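Local coordinates for ferric iron-binding protein HitA (Pseudomonas aeruginosa PAO1, PDB 6IWF) that binds ferric iron, probably as the periplasmic solute-binding component of an iron uptake system, and is implicated in gallium internalization, at residues A[174-186]-A[197-210]. Residues are numbered along the deposited sequence; the frame is centred on the assembly and turned at random.
Sequences TNNVTAMKAVENG and YWYTLKKEKGELNS
The contact includes part of the iron site of this periplasmic binding protein: Tyr197, a ferric iron ligand in the metal-bound protein though no iron is bound here, lays its ring against Asn176 in the first turn of helix 176-184. Asn176 CB sits over one face, 3.5 Å from the ring centroid, in a CH-pi contact displaced toward the hydroxyl end, and probably helps set how the ring lies. The amide and ring planes are 32° apart, and Asn176 ND2 comes to 3.0 Å from Tyr197 OH. Val177 CG2 meets the same ring obliquely.

One turn on, Met180 enters between Trp198 and Leu201. Its chain bends at chi2, which brings SD alongside the indole in a Met-aromatic contact at the ring edge, 5.1 Å from the centroid of the Trp198 five-membered ring; its CG rests on Leu201 CD2. Lys181 spreads its aliphatic chain over Leu201 CD1.

At the far end, the buried Glu184 carboxylate clasps the chain after helix 197-205. Asn209 N reaches the syn lone pair of Glu184 OE2 at 2.7 Å in a nearly straight bond (171°), while Ser210 N and Ser210 OG both donate to Glu184 OE1, each at 2.8 Å. Three donors thus fix the carboxylate's rotation and would tend to stabilise its negative charge; Lys205 NZ, 4.3 Å from Glu184 OE2, is too far for a salt bridge but may add to this.

The two helices cross at -65°, their axes 10.1 Å apart, joined in sequence through strand 190-194. That strand also underlies helix 176-184: Asn176 and Met180 touch Ile193, and Val183 touches Ala191, while Ser210 leads directly into strand 211-213.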
loop_
_atom_site.group_PDB
_atom_site.type_symbol
_atom_site.label_atom_id
_atom_site.label_comp_id
_atom_site.label_asym_id
_atom_site.label_seq_id
_atom_site.Cartn_x
_atom_site.Cartn_y
_atom_site.Cartn_z
ATOM N N THR A 174 13.888 8.096 5.881
ATOM C CA THR A 174 12.884 8.902 5.207
ATOM C C THR A 174 12.356 8.239 3.947
ATOM O O THR A 174 11.437 8.775 3.322
ATOM C CB THR A 174 13.443 10.298 4.884
ATOM O OG1 THR A 174 14.594 10.171 4.054
ATOM C CG2 THR A 174 13.854 11.016 6.170
ATOM N N ASN A 175 12.870 7.057 3.595
ATOM C CA ASN A 175 12.569 6.427 2.318
ATOM C C ASN A 175 12.632 4.914 2.498
ATOM O O ASN A 175 13.583 4.412 3.100
ATOM C CB ASN A 175 13.586 6.896 1.261
ATOM C CG ASN A 175 13.245 6.434 -0.128
ATOM O OD1 ASN A 175 13.315 5.244 -0.428
ATOM N ND2 ASN A 175 12.881 7.377 -0.998
ATOM N N ASN A 176 11.644 4.190 1.955
ATOM C CA ASN A 176 11.650 2.737 2.133
ATOM C C ASN A 176 12.809 2.089 1.383
ATOM O O ASN A 176 13.391 1.109 1.866
ATOM C CB ASN A 176 10.326 2.118 1.673
ATOM C CG ASN A 176 9.174 2.416 2.605
ATOM O OD1 ASN A 176 9.137 1.945 3.741
ATOM N ND2 ASN A 176 8.203 3.183 2.115
ATOM N N VAL A 177 13.144 2.595 0.189
ATOM C CA VAL A 177 14.228 1.977 -0.573
ATOM C C VAL A 177 15.551 2.162 0.155
ATOM O O VAL A 177 16.391 1.253 0.192
ATOM C CB VAL A 177 14.284 2.541 -2.007
ATOM C CG1 VAL A 177 15.460 1.914 -2.776
ATOM C CG2 VAL A 177 12.972 2.285 -2.729
ATOM N N THR A 178 15.745 3.330 0.770
ATOM C CA THR A 178 16.932 3.564 1.587
ATOM C C THR A 178 17.013 2.603 2.773
ATOM O O THR A 178 18.087 2.062 3.067
ATOM C CB THR A 178 16.936 5.011 2.074
ATOM O OG1 THR A 178 16.826 5.889 0.939
ATOM C CG2 THR A 178 18.218 5.309 2.822
ATOM N N ALA A 179 15.898 2.396 3.477
ATOM C CA ALA A 179 15.888 1.455 4.600
ATOM C C ALA A 179 16.183 0.027 4.138
ATOM O O ALA A 179 16.908 -0.721 4.817
ATOM C CB ALA A 179 14.536 1.515 5.317
ATOM N N MET A 180 15.625 -0.372 2.996
ATOM C CA MET A 180 15.848 -1.723 2.483
ATOM C C MET A 180 17.291 -1.907 2.049
ATOM O O MET A 180 17.914 -2.934 2.345
ATOM C CB MET A 180 14.891 -2.016 1.323
ATOM C CG MET A 180 15.053 -3.385 0.668
ATOM S SD MET A 180 14.455 -4.752 1.701
ATOM C CE MET A 180 16.003 -5.479 2.246
ATOM N N LYS A 181 17.856 -0.916 1.360
ATOM C CA LYS A 181 19.261 -1.034 1.010
ATOM C C LYS A 181 20.150 -0.993 2.249
ATOM O O LYS A 181 21.211 -1.624 2.258
ATOM C CB LYS A 181 19.643 0.063 0.009
ATOM C CG LYS A 181 19.072 -0.178 -1.393
ATOM C CD LYS A 181 19.358 0.996 -2.326
ATOM C CE LYS A 181 18.886 0.727 -3.766
ATOM N NZ LYS A 181 19.254 1.852 -4.704
ATOM N N ALA A 182 19.736 -0.280 3.307
ATOM C CA ALA A 182 20.543 -0.246 4.525
ATOM C C ALA A 182 20.604 -1.619 5.188
ATOM O O ALA A 182 21.646 -2.007 5.727
ATOM C CB ALA A 182 20.002 0.795 5.505
ATOM N N VAL A 183 19.502 -2.375 5.161
ATOM C CA VAL A 183 19.559 -3.757 5.638
ATOM C C VAL A 183 20.462 -4.584 4.738
ATOM O O VAL A 183 21.310 -5.351 5.211
ATOM C CB VAL A 183 18.153 -4.373 5.716
ATOM C CG1 VAL A 183 18.250 -5.852 6.136
ATOM C CG2 VAL A 183 17.286 -3.599 6.681
ATOM N N GLU A 184 20.273 -4.453 3.421
ATOM C CA GLU A 184 21.040 -5.249 2.474
ATOM C C GLU A 184 22.530 -4.956 2.573
ATOM O O GLU A 184 23.351 -5.863 2.392
ATOM C CB GLU A 184 20.531 -4.984 1.054
ATOM C CG GLU A 184 21.336 -5.678 -0.030
ATOM C CD GLU A 184 21.189 -7.186 0.019
ATOM O OE1 GLU A 184 20.178 -7.669 0.584
ATOM O OE2 GLU A 184 22.075 -7.895 -0.515
ATOM N N ASN A 185 22.895 -3.709 2.881
ATOM C CA ASN A 185 24.285 -3.271 2.939
ATOM C C ASN A 185 24.880 -3.333 4.340
ATOM O O ASN A 185 25.985 -2.820 4.555
ATOM C CB ASN A 185 24.409 -1.845 2.398
ATOM C CG ASN A 185 24.234 -1.776 0.896
ATOM O OD1 ASN A 185 24.562 -2.723 0.176
ATOM N ND2 ASN A 185 23.723 -0.649 0.409
ATOM N N GLY A 186 24.179 -3.933 5.295
ATOM C CA GLY A 186 24.746 -4.130 6.613
ATOM C C GLY A 186 24.794 -2.905 7.494
ATOM O O GLY A 186 25.542 -2.892 8.476
ATOM N N TYR A 197 9.322 -4.118 -1.661
ATOM C CA TYR A 197 10.612 -3.436 -1.807
ATOM C C TYR A 197 11.758 -4.429 -1.914
ATOM O O TYR A 197 12.733 -4.191 -2.639
ATOM C CB TYR A 197 10.862 -2.500 -0.628
ATOM C CG TYR A 197 9.965 -1.294 -0.622
ATOM C CD1 TYR A 197 10.232 -0.205 -1.448
ATOM C CD2 TYR A 197 8.852 -1.238 0.216
ATOM C CE1 TYR A 197 9.405 0.903 -1.452
ATOM C CE2 TYR A 197 8.026 -0.133 0.215
ATOM C CZ TYR A 197 8.307 0.930 -0.620
ATOM O OH TYR A 197 7.490 2.038 -0.618
ATOM N N TRP A 198 11.682 -5.527 -1.170
ATOM C CA TRP A 198 12.706 -6.555 -1.282
ATOM C C TRP A 198 12.754 -7.126 -2.696
ATOM O O TRP A 198 13.839 -7.313 -3.263
ATOM C CB TRP A 198 12.429 -7.654 -0.255
ATOM C CG TRP A 198 13.479 -8.708 -0.153
ATOM C CD1 TRP A 198 14.564 -8.718 0.682
ATOM C CD2 TRP A 198 13.522 -9.935 -0.882
ATOM N NE1 TRP A 198 15.286 -9.873 0.504
ATOM C CE2 TRP A 198 14.669 -10.639 -0.452
ATOM C CE3 TRP A 198 12.706 -10.506 -1.864
ATOM C CZ2 TRP A 198 15.023 -11.883 -0.970
ATOM C CZ3 TRP A 198 13.058 -11.748 -2.385
ATOM C CH2 TRP A 198 14.208 -12.425 -1.930
ATOM N N TYR A 199 11.583 -7.384 -3.292
ATOM C CA TYR A 199 11.553 -7.965 -4.632
ATOM C C TYR A 199 12.073 -6.991 -5.685
ATOM O O TYR A 199 12.772 -7.400 -6.620
ATOM C CB TYR A 199 10.134 -8.432 -4.964
ATOM C CG TYR A 199 9.722 -9.652 -4.186
ATOM C CD1 TYR A 199 9.151 -9.541 -2.914
ATOM C CD2 TYR A 199 9.952 -10.931 -4.692
ATOM C CE1 TYR A 199 8.782 -10.656 -2.186
ATOM C CE2 TYR A 199 9.591 -12.050 -3.971
ATOM C CZ TYR A 199 9.013 -11.915 -2.721
ATOM O OH TYR A 199 8.652 -13.040 -2.021
ATOM N N THR A 200 11.747 -5.699 -5.560
ATOM C CA THR A 200 12.293 -4.721 -6.499
ATOM C C THR A 200 13.815 -4.687 -6.430
ATOM O O THR A 200 14.494 -4.684 -7.465
ATOM C CB THR A 200 11.716 -3.331 -6.225
ATOM O OG1 THR A 200 10.285 -3.385 -6.308
ATOM C CG2 THR A 200 12.254 -2.330 -7.248
ATOM N N LEU A 201 14.371 -4.689 -5.216
ATOM C CA LEU A 201 15.821 -4.662 -5.058
ATOM C C LEU A 201 16.460 -5.937 -5.595
ATOM O O LEU A 201 17.525 -5.883 -6.225
ATOM C CB LEU A 201 16.189 -4.459 -3.584
ATOM C CG LEU A 201 17.676 -4.269 -3.298
ATOM C CD1 LEU A 201 18.177 -3.050 -4.059
ATOM C CD2 LEU A 201 17.945 -4.125 -1.802
ATOM N N LYS A 202 15.833 -7.092 -5.352
ATOM C CA LYS A 202 16.361 -8.346 -5.882
ATOM C C LYS A 202 16.385 -8.332 -7.404
ATOM O O LYS A 202 17.375 -8.739 -8.022
ATOM C CB LYS A 202 15.542 -9.536 -5.384
ATOM C CG LYS A 202 16.095 -10.857 -5.905
ATOM C CD LYS A 202 15.414 -12.064 -5.302
ATOM C CE LYS A 202 15.910 -13.340 -5.976
ATOM N NZ LYS A 202 15.406 -14.569 -5.307
ATOM N N LYS A 203 15.293 -7.872 -8.029
ATOM C CA LYS A 203 15.269 -7.773 -9.487
ATOM C C LYS A 203 16.438 -6.944 -10.011
ATOM O O LYS A 203 17.006 -7.260 -11.063
ATOM C CB LYS A 203 13.931 -7.178 -9.943
ATOM C CG LYS A 203 13.783 -7.056 -11.457
ATOM C CD LYS A 203 12.324 -6.865 -11.861
ATOM C CE LYS A 203 11.882 -5.409 -11.704
ATOM N NZ LYS A 203 11.492 -5.051 -10.304
ATOM N N GLU A 204 16.838 -5.910 -9.274
ATOM C CA GLU A 204 17.915 -5.039 -9.732
ATOM C C GLU A 204 19.289 -5.659 -9.497
ATOM O O GLU A 204 20.166 -5.567 -10.364
ATOM C CB GLU A 204 17.809 -3.680 -9.034
ATOM C CG GLU A 204 18.984 -2.737 -9.271
ATOM C CD GLU A 204 18.758 -1.360 -8.654
ATOM O OE1 GLU A 204 18.580 -1.276 -7.415
ATOM O OE2 GLU A 204 18.758 -0.360 -9.409
ATOM N N LYS A 205 19.498 -6.302 -8.345
ATOM C CA LYS A 205 20.823 -6.790 -7.969
ATOM C C LYS A 205 21.051 -8.262 -8.287
ATOM O O LYS A 205 22.209 -8.699 -8.310
ATOM C CB LYS A 205 21.073 -6.563 -6.472
ATOM C CG LYS A 205 21.139 -5.104 -6.061
ATOM C CD LYS A 205 21.382 -4.951 -4.565
ATOM C CE LYS A 205 22.637 -5.690 -4.106
ATOM N NZ LYS A 205 23.484 -4.830 -3.229
ATOM N N GLY A 206 19.990 -9.032 -8.528
ATOM C CA GLY A 206 20.118 -10.442 -8.847
ATOM C C GLY A 206 19.912 -11.366 -7.661
ATOM O O GLY A 206 18.912 -12.092 -7.591
ATOM N N GLU A 207 20.861 -11.357 -6.729
ATOM C CA GLU A 207 20.777 -12.147 -5.508
ATOM C C GLU A 207 21.016 -11.230 -4.321
ATOM O O GLU A 207 21.860 -10.336 -4.388
ATOM C CB GLU A 207 21.799 -13.293 -5.505
ATOM C CG GLU A 207 21.392 -14.471 -6.370
ATOM C CD GLU A 207 19.969 -14.938 -6.080
ATOM O OE1 GLU A 207 19.634 -15.154 -4.892
ATOM O OE2 GLU A 207 19.186 -15.093 -7.044
ATOM N N LEU A 208 20.263 -11.435 -3.246
ATOM C CA LEU A 208 20.349 -10.568 -2.077
ATOM C C LEU A 208 20.929 -11.302 -0.873
ATOM O O LEU A 208 20.772 -12.519 -0.721
ATOM C CB LEU A 208 18.974 -10.001 -1.700
ATOM C CG LEU A 208 18.367 -8.982 -2.669
ATOM C CD1 LEU A 208 17.100 -8.371 -2.074
ATOM C CD2 LEU A 208 19.376 -7.896 -3.048
ATOM N N ASN A 209 21.586 -10.529 -0.007
ATOM C CA ASN A 209 21.988 -11.008 1.311
ATOM C C ASN A 209 20.813 -11.005 2.281
ATOM O O ASN A 209 20.655 -11.936 3.082
ATOM C CB ASN A 209 23.106 -10.120 1.864
ATOM C CG ASN A 209 24.436 -10.375 1.199
ATOM O OD1 ASN A 209 24.746 -11.510 0.831
ATOM N ND2 ASN A 209 25.230 -9.320 1.032
ATOM N N SER A 210 19.985 -9.972 2.211
ATOM C CA SER A 210 18.891 -9.816 3.154
ATOM C C SER A 210 17.780 -10.822 2.862
ATOM O O SER A 210 17.649 -11.357 1.753
ATOM C CB SER A 210 18.349 -8.388 3.097
ATOM O OG SER A 210 17.706 -8.148 1.858
#